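Local structure of mirolysin (Tannerella forsythia, 6R7V) at residues N144-T148 with R149-N153; Q174-P177 with N178-G181; L289-T292 with Q293-I296. The protein cleaves peptide bonds as a zinc metallopeptidase of the pappalysin family, probably kept latent in its proform by a cysteine switch. The protein carries 1 engineered substitution. All coordinates share one frame; numbering follows the deposited sequence. Where two conformers were deposited one is given.

Contact 1 (N144-T148 with R149-N153); sequences NAWNT and RRYLN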
loop_
_atom_site.group_PDB
_atom_site.type_symbol
_atom_site.label_atom_id
_atom_site.label_comp_id
_atom_site.label_asym_id
_atom_site.label_seq_id
_atom_site.Cartn_x
_atom_site.Cartn_y
_atom_site.Cartn_z
ATOM N N ASN A 144 -14.658 -3.425 12.815
ATOM C CA ASN A 144 -15.280 -3.033 11.545
ATOM C C ASN A 144 -14.647 -1.782 10.951
ATOM O O ASN A 144 -14.263 -0.859 11.676
ATOM C CB ASN A 144 -16.766 -2.740 11.730
ATOM C CG ASN A 144 -17.636 -3.930 12.024
ATOM O OD1 ASN A 144 -17.214 -5.090 12.005
ATOM N ND2 ASN A 144 -18.917 -3.667 12.290
ATOM N N ALA A 145 -14.574 -1.736 9.624
ATOM C CA ALA A 145 -14.071 -0.564 8.943
ATOM C C ALA A 145 -14.987 0.634 9.146
ATOM O O ALA A 145 -16.201 0.485 9.353
ATOM C CB ALA A 145 -13.981 -0.872 7.451
ATOM N N TRP A 146 -14.393 1.823 9.077
ATOM C CA TRP A 146 -15.096 3.083 8.987
ATOM C C TRP A 146 -15.363 3.326 7.523
ATOM O O TRP A 146 -14.439 3.147 6.707
ATOM C CB TRP A 146 -14.233 4.220 9.523
ATOM C CG TRP A 146 -14.059 4.256 11.013
ATOM C CD1 TRP A 146 -14.402 3.298 11.937
ATOM C CD2 TRP A 146 -13.497 5.339 11.750
ATOM N NE1 TRP A 146 -14.168 3.777 13.217
ATOM C CE2 TRP A 146 -13.545 4.994 13.121
ATOM C CE3 TRP A 146 -13.058 6.626 11.397
ATOM C CZ2 TRP A 146 -13.120 5.871 14.121
ATOM C CZ3 TRP A 146 -12.546 7.445 12.376
ATOM C CH2 TRP A 146 -12.613 7.084 13.724
ATOM N N ASN A 147 -16.586 3.780 7.199
ATOM C CA ASN A 147 -17.028 4.092 5.831
ATOM C C ASN A 147 -15.823 4.133 4.818
ATOM O O ASN A 147 -15.134 5.155 4.702
ATOM C CB ASN A 147 -17.765 5.419 5.821
ATOM C CG ASN A 147 -18.377 5.735 4.470
ATOM O OD1 ASN A 147 -18.103 5.078 3.447
ATOM N ND2 ASN A 147 -19.154 6.806 4.434
ATOM N N THR A 148 -15.624 3.042 4.038
ATOM C CA THR A 148 -14.457 2.931 3.156
ATOM C C THR A 148 -14.507 3.871 1.946
ATOM O O THR A 148 -13.500 3.985 1.232
ATOM C CB THR A 148 -14.230 1.486 2.718
ATOM O OG1 THR A 148 -15.397 1.032 2.035
ATOM C CG2 THR A 148 -13.933 0.581 3.891
ATOM N N ARG A 149 -15.649 4.562 1.742
ATOM C CA ARG A 149 -15.735 5.552 0.660
ATOM C C ARG A 149 -15.050 6.833 1.097
ATOM O O ARG A 149 -14.697 7.657 0.264
ATOM C CB ARG A 149 -17.199 5.874 0.337
ATOM C CG ARG A 149 -18.049 4.659 0.004
ATOM C CD ARG A 149 -19.504 5.026 -0.275
ATOM N NE ARG A 149 -19.682 5.905 -1.439
ATOM C CZ ARG A 149 -19.512 5.521 -2.700
ATOM N NH1 ARG A 149 -19.091 4.291 -2.977
ATOM N NH2 ARG A 149 -19.736 6.372 -3.696
ATOM N N ARG A 150 -14.905 7.035 2.418
ATOM C CA ARG A 150 -14.386 8.278 2.963
ATOM C C ARG A 150 -13.066 8.155 3.701
ATOM O O ARG A 150 -12.373 9.167 3.820
ATOM C CB ARG A 150 -15.417 8.879 3.909
ATOM C CG ARG A 150 -16.658 9.325 3.124
ATOM C CD ARG A 150 -17.726 9.923 3.987
ATOM N NE ARG A 150 -19.023 9.657 3.369
ATOM C CZ ARG A 150 -20.190 10.053 3.858
ATOM N NH1 ARG A 150 -20.241 10.771 4.972
ATOM N NH2 ARG A 150 -21.316 9.738 3.234
ATOM N N TYR A 151 -12.751 6.989 4.241
ATOM C CA TYR A 151 -11.521 6.810 5.010
ATOM C C TYR A 151 -10.707 5.683 4.468
ATOM O O TYR A 151 -11.243 4.650 4.056
ATOM C CB TYR A 151 -11.849 6.419 6.486
ATOM C CG TYR A 151 -12.773 7.374 7.212
ATOM C CD1 TYR A 151 -12.264 8.386 8.028
ATOM C CD2 TYR A 151 -14.159 7.195 7.185
ATOM C CE1 TYR A 151 -13.110 9.222 8.755
ATOM C CE2 TYR A 151 -15.009 7.991 7.950
ATOM C CZ TYR A 151 -14.480 9.011 8.724
ATOM O OH TYR A 151 -15.329 9.821 9.429
ATOM N N LEU A 152 -9.382 5.853 4.530
ATOM C CA LEU A 152 -8.466 4.725 4.368
ATOM C C LEU A 152 -8.337 4.090 5.735
ATOM O O LEU A 152 -7.882 4.726 6.690
ATOM C CB LEU A 152 -7.088 5.131 3.827
ATOM C CG LEU A 152 -5.909 4.137 4.061
ATOM C CD1 LEU A 152 -6.118 2.792 3.326
ATOM C CD2 LEU A 152 -4.582 4.715 3.593
ATOM N N ASN A 153 -8.729 2.815 5.818
ATOM C CA ASN A 153 -8.635 2.018 7.035
ATOM C C ASN A 153 -7.344 1.217 7.042
ATOM O O ASN A 153 -7.094 0.449 6.098
ATOM C CB ASN A 153 -9.802 1.047 7.125
ATOM C CG ASN A 153 -11.122 1.697 7.378
ATOM O OD1 ASN A 153 -11.632 1.721 8.509
ATOM N ND2 ASN A 153 -11.714 2.251 6.344
#
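Asn153 turns its side-chain amide onto the backbone of Trp146 and uses both ends. Its OD1 accepts from Trp146 N at 2.8 Å, with the donor tilted a little from the carbonyl plane. Its ND2 gives a fairly straight bond of 2.9 Å to Trp146 O, lying in the plane of both the amide and the carbonyl. Two bonds to one residue fix the rotation of the amide. OD1 has a further partner in His52 NE2, so this buried oxygen is gripped twice.

A second polar cluster gathers on Asn147. Its backbone O accepts from Arg150 N and from Tyr151 N, both at 3.0 Å. Tyr151 N approaches nearly along the C=O axis, while Arg150 N stands above the carbonyl plane. The side chain adds a third bond. With CG anti to the backbone N (chi1 -174°), OD1 meets Arg149 N at 3.0 Å. ND2 sits over one face of the Arg150 guanidinium, near NE, but makes no hydrogen bond there.

The aromatic contact is T-shaped. The CE3 edge of Trp146 points at the face of Tyr151, above its rim, 3.7 Å from CE1. The planes are 75° apart. Both residues also pack on Val50 of strand 45-55, and Tyr151 OH reaches Arg108 O. The methyl CG2 of Thr148 lies 3.7 Å from Asn153 ND2.

The bonds of Asn147 make an Asx motif: an Asx turn to Arg149 N, a type I beta turn to Arg150 N and an i to i+4 bond from Tyr151 N, leading into the central-sheet strand 152-157.

Contact 2 (Q174-P177 with N178-G181); sequences QTKP and NTDG
Lys176 O is gripped by two donors. Thr179 N reaches it with a weak bond of 3.3 Å, and the side-chain NE2 of Gln168 supplies a second donor. One residue on, Pro177 O is held in the same manner. Asp180 N comes to it at 3.4 Å, again weakly, and Thr148 OG1 forms a hydrogen bond with the same oxygen. Both backbone bonds are long but close to straight, and both oxygens also have a partner outside the turn.

The side chain of Thr179 turns back over the start of the turn. Its OG1 sits between the backbone N and the carbonyl carbon (chi1 51°). From there it lies against Lys176 CB at 3.5 Å. Its polar partner is Gln168 OE1. The amide of Gln168 therefore clasps the turn at both of its ends, with NE2 on Lys176 O and OE1 on Thr179 OG1.

The two i to i+3 bonds describe consecutive type I beta turns, 176-179 and 177-180, with a short 3-10 turn at Pro177 and Asn178. Proline suits its place here, since its backbone N need not donate a bond at the start of the turn. The curl sits in the loop between strands 165-167 and 182-185.

Asp180 lies at the exit. Its CB touches Pro177 O at 3.6 Å, and its CG is anti to the backbone N (chi1 -177°), which carries the carboxylate away from the turn. OD2 forms a salt bridge with Arg297 and also accepts from Trp212 NE1. Trp212 ends helix 203-212, the helix that supplies zinc ligands His207 and His211. The cation probably stabilises the negative charge of this buried carboxylate. Gly181 follows with a phi of 139°, where a CB would jam against Asp180 O; its backbone bonds to Gln168.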
loop_
_atom_site.group_PDB
_atom_site.type_symbol
_atom_site.label_atom_id
_atom_site.label_comp_id
_atom_site.label_asym_id
_atom_site.label_seq_id
_atom_site.Cartn_x
_atom_site.Cartn_y
_atom_site.Cartn_z
ATOM N N GLN A 174 -15.877 -2.590 -5.488
ATOM C CA GLN A 174 -17.311 -2.707 -5.737
ATOM C C GLN A 174 -17.890 -3.928 -5.033
ATOM O O GLN A 174 -18.911 -3.781 -4.350
ATOM C CB GLN A 174 -17.576 -2.744 -7.246
ATOM C CG GLN A 174 -19.046 -3.010 -7.638
ATOM C CD GLN A 174 -19.254 -2.978 -9.131
ATOM O OE1 GLN A 174 -18.581 -3.676 -9.905
ATOM N NE2 GLN A 174 -20.211 -2.178 -9.571
ATOM N N THR A 175 -17.246 -5.113 -5.150
ATOM C CA THR A 175 -17.796 -6.338 -4.548
ATOM C C THR A 175 -17.445 -6.555 -3.070
ATOM O O THR A 175 -18.145 -7.312 -2.375
ATOM C CB THR A 175 -17.390 -7.584 -5.346
ATOM O OG1 THR A 175 -15.970 -7.624 -5.434
ATOM C CG2 THR A 175 -18.017 -7.618 -6.753
ATOM N N LYS A 176 -16.346 -5.946 -2.593
ATOM C CA LYS A 176 -15.906 -6.149 -1.197
ATOM C C LYS A 176 -15.671 -4.793 -0.522
ATOM O O LYS A 176 -14.578 -4.540 -0.021
ATOM C CB LYS A 176 -14.635 -7.023 -1.162
ATOM C CG LYS A 176 -14.892 -8.441 -1.713
ATOM C CD LYS A 176 -13.666 -9.346 -1.604
ATOM C CE LYS A 176 -13.542 -9.989 -0.239
ATOM N NZ LYS A 176 -12.477 -11.028 -0.195
ATOM N N PRO A 177 -16.683 -3.895 -0.469
ATOM C CA PRO A 177 -16.421 -2.553 0.058
ATOM C C PRO A 177 -16.024 -2.497 1.522
ATOM O O PRO A 177 -15.199 -1.675 1.891
ATOM C CB PRO A 177 -17.749 -1.816 -0.170
ATOM C CG PRO A 177 -18.788 -2.896 -0.291
ATOM C CD PRO A 177 -18.067 -4.007 -0.994
ATOM N N ASN A 178 -16.579 -3.381 2.328
ATOM C CA ASN A 178 -16.328 -3.331 3.771
ATOM C C ASN A 178 -14.966 -3.906 4.188
ATOM O O ASN A 178 -14.582 -3.740 5.366
ATOM C CB ASN A 178 -17.445 -4.037 4.558
ATOM C CG ASN A 178 -18.851 -3.818 4.064
ATOM O OD1 ASN A 178 -19.366 -2.703 4.055
ATOM N ND2 ASN A 178 -19.514 -4.897 3.668
ATOM N N THR A 179 -14.195 -4.502 3.264
ATOM C CA THR A 179 -12.848 -5.005 3.610
ATOM C C THR A 179 -11.760 -4.224 2.859
ATOM O O THR A 179 -10.571 -4.564 2.962
ATOM C CB THR A 179 -12.759 -6.505 3.331
ATOM O OG1 THR A 179 -13.208 -6.790 2.002
ATOM C CG2 THR A 179 -13.527 -7.314 4.334
ATOM N N ASP A 180 -12.139 -3.105 2.214
ATOM C CA ASP A 180 -11.170 -2.273 1.533
ATOM C C ASP A 180 -10.243 -1.589 2.546
ATOM O O ASP A 180 -10.686 -1.158 3.621
ATOM C CB ASP A 180 -11.854 -1.231 0.635
ATOM C CG ASP A 180 -10.851 -0.395 -0.143
ATOM O OD1 ASP A 180 -9.996 -0.989 -0.841
ATOM O OD2 ASP A 180 -10.876 0.824 0.005
ATOM N N GLY A 181 -8.945 -1.573 2.248
ATOM C CA GLY A 181 -7.961 -0.992 3.139
ATOM C C GLY A 181 -6.721 -1.834 3.200
ATOM O O GLY A 181 -6.469 -2.664 2.292
#

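Contact 3 (L289-T292 with Q293-I296); sequences LFDT and QTGI
Asp291 folds its carboxylate over the backbone of Gln293 and Thr294, forming an Asx motif in the loop between helices 280-288 and 299-302. OD1 accepts from Gln293 N at 3.0 Å and from Thr294 N at 2.9 Å. The two donors come from opposite faces of the carboxylate plane. Gln293 N lies on the anti side, while Thr294 N stands further above the plane. The torsion that allows this puts CG anti to the backbone N (chi1 175°), so the carboxylate swings in over the turn. The second oxygen, OD2, takes a bond from Ser39 N. The buried carboxylate is thus held by three backbone N-H groups.

The backbone closes the same loop. Gly295 N gives a bond of 2.8 Å to Asp291 O, tilted from the carbonyl plane. The packing is tight here. Gly295 CA comes to 4.1 Å from the CA of Asp291, and a CB on Gly295 would clash with Asp291 N and Leu289 O.

Thr294 sets its methyl CG2, not its hydroxyl, toward Asp291. CG2 lies between the backbone N and the carbonyl carbon and touches OD1 at 3.3 Å.

At the tip of the loop, Gln293 is bent at chi2 (-52°) and curls back on its neighbour. Its NE2 meets Thr292 OG1 at 3.0 Å, with the hydroxyl somewhat out of the amide plane. Thr292 OG1 also bonds Ser39 OG, which ties the tip to the loop between helix 20-32 and strand 45-55.

At the open end of the turn, Leu289 and Ile296 lie side by side and point the same way. Both pack on Trp29 of helix 20-32. Their touching atoms are two methyls, Leu289 CD2 and Ile296 CG2, 3.8 Å apart.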
loop_
_atom_site.group_PDB
_atom_site.type_symbol
_atom_site.label_atom_id
_atom_site.label_comp_id
_atom_site.label_asym_id
_atom_site.label_seq_id
_atom_site.Cartn_x
_atom_site.Cartn_y
_atom_site.Cartn_z
ATOM N N LEU A 289 -6.979 6.951 -9.836
ATOM C CA LEU A 289 -8.131 6.449 -9.054
ATOM C C LEU A 289 -8.969 7.578 -8.499
ATOM O O LEU A 289 -10.087 7.332 -8.046
ATOM C CB LEU A 289 -7.648 5.571 -7.898
ATOM C CG LEU A 289 -6.835 4.341 -8.272
ATOM C CD1 LEU A 289 -6.289 3.686 -7.042
ATOM C CD2 LEU A 289 -7.671 3.311 -9.029
ATOM N N PHE A 290 -8.465 8.823 -8.574
ATOM C CA PHE A 290 -9.191 9.953 -8.016
ATOM C C PHE A 290 -9.747 10.841 -9.125
ATOM O O PHE A 290 -10.161 11.960 -8.848
ATOM C CB PHE A 290 -8.288 10.716 -7.058
ATOM C CG PHE A 290 -7.833 9.837 -5.922
ATOM C CD1 PHE A 290 -8.554 9.783 -4.727
ATOM C CD2 PHE A 290 -6.668 9.083 -6.031
ATOM C CE1 PHE A 290 -8.122 8.978 -3.678
ATOM C CE2 PHE A 290 -6.241 8.272 -4.979
ATOM C CZ PHE A 290 -6.979 8.212 -3.820
ATOM N N ASP A 291 -9.798 10.328 -10.373
ATOM C CA ASP A 291 -10.416 11.021 -11.508
ATOM C C ASP A 291 -11.758 11.572 -11.009
ATOM O O ASP A 291 -12.539 10.808 -10.461
ATOM C CB ASP A 291 -10.592 10.002 -12.650
ATOM C CG ASP A 291 -11.313 10.500 -13.869
ATOM O OD1 ASP A 291 -12.503 10.856 -13.752
ATOM O OD2 ASP A 291 -10.709 10.487 -14.946
ATOM N N THR A 292 -11.983 12.895 -11.115
ATOM C CA THR A 292 -13.162 13.551 -10.506
ATOM C C THR A 292 -14.523 13.098 -11.069
ATOM O O THR A 292 -15.544 13.309 -10.403
ATOM C CB THR A 292 -13.054 15.081 -10.610
ATOM O OG1 THR A 292 -13.037 15.439 -11.982
ATOM C CG2 THR A 292 -11.820 15.645 -9.904
ATOM N N GLN A 293 -14.545 12.460 -12.245
ATOM C CA GLN A 293 -15.803 12.051 -12.879
ATOM C C GLN A 293 -16.066 10.552 -12.749
ATOM O O GLN A 293 -17.218 10.162 -12.549
ATOM C CB GLN A 293 -15.824 12.445 -14.372
ATOM C CG GLN A 293 -15.530 13.923 -14.677
ATOM C CD GLN A 293 -16.369 14.925 -13.913
ATOM O OE1 GLN A 293 -17.601 14.919 -13.966
ATOM N NE2 GLN A 293 -15.707 15.826 -13.204
ATOM N N THR A 294 -15.019 9.715 -12.884
ATOM C CA THR A 294 -15.181 8.260 -12.887
ATOM C C THR A 294 -14.173 7.504 -11.994
ATOM O O THR A 294 -14.153 6.268 -12.025
ATOM C CB THR A 294 -15.077 7.755 -14.341
ATOM O OG1 THR A 294 -15.421 6.370 -14.389
ATOM C CG2 THR A 294 -13.699 7.965 -14.947
ATOM N N GLY A 295 -13.351 8.223 -11.230
ATOM C CA GLY A 295 -12.360 7.578 -10.364
ATOM C C GLY A 295 -13.033 6.781 -9.272
ATOM O O GLY A 295 -13.926 7.300 -8.610
ATOM N N ILE A 296 -12.609 5.527 -9.057
ATOM C CA ILE A 296 -13.258 4.672 -8.052
ATOM C C ILE A 296 -13.126 5.277 -6.627
ATOM O O ILE A 296 -14.030 5.068 -5.812
ATOM C CB ILE A 296 -12.732 3.205 -8.133
ATOM C CG1 ILE A 296 -13.641 2.207 -7.387
ATOM C CG2 ILE A 296 -11.271 3.072 -7.693
ATOM C CD1 ILE A 296 -14.886 1.721 -8.143
#

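In the fold
From the N terminus, contact 1 closes a turn just before strand 152-157 and leads into the central sheet. Contact 2 closes a curl further on, in the loop between strands 165-167 and 182-185; the latter pairs with strand 152-157. Contact 3 comes last, closing the loop between helices 280-288 and 299-302. The three follow in series; none nests or crosses. Contacts 1 and 2 touch, Thr148 CG2 packing on Asp180 O, with centres about 9 Å apart. Contact 3 touches neither, its centre lying about 17 Å from each. Arg297, just after contact 3, forms a salt bridge with Asp180 of contact 2, and Glu299 of helix 299-302 forms one with Arg149 of contact 1.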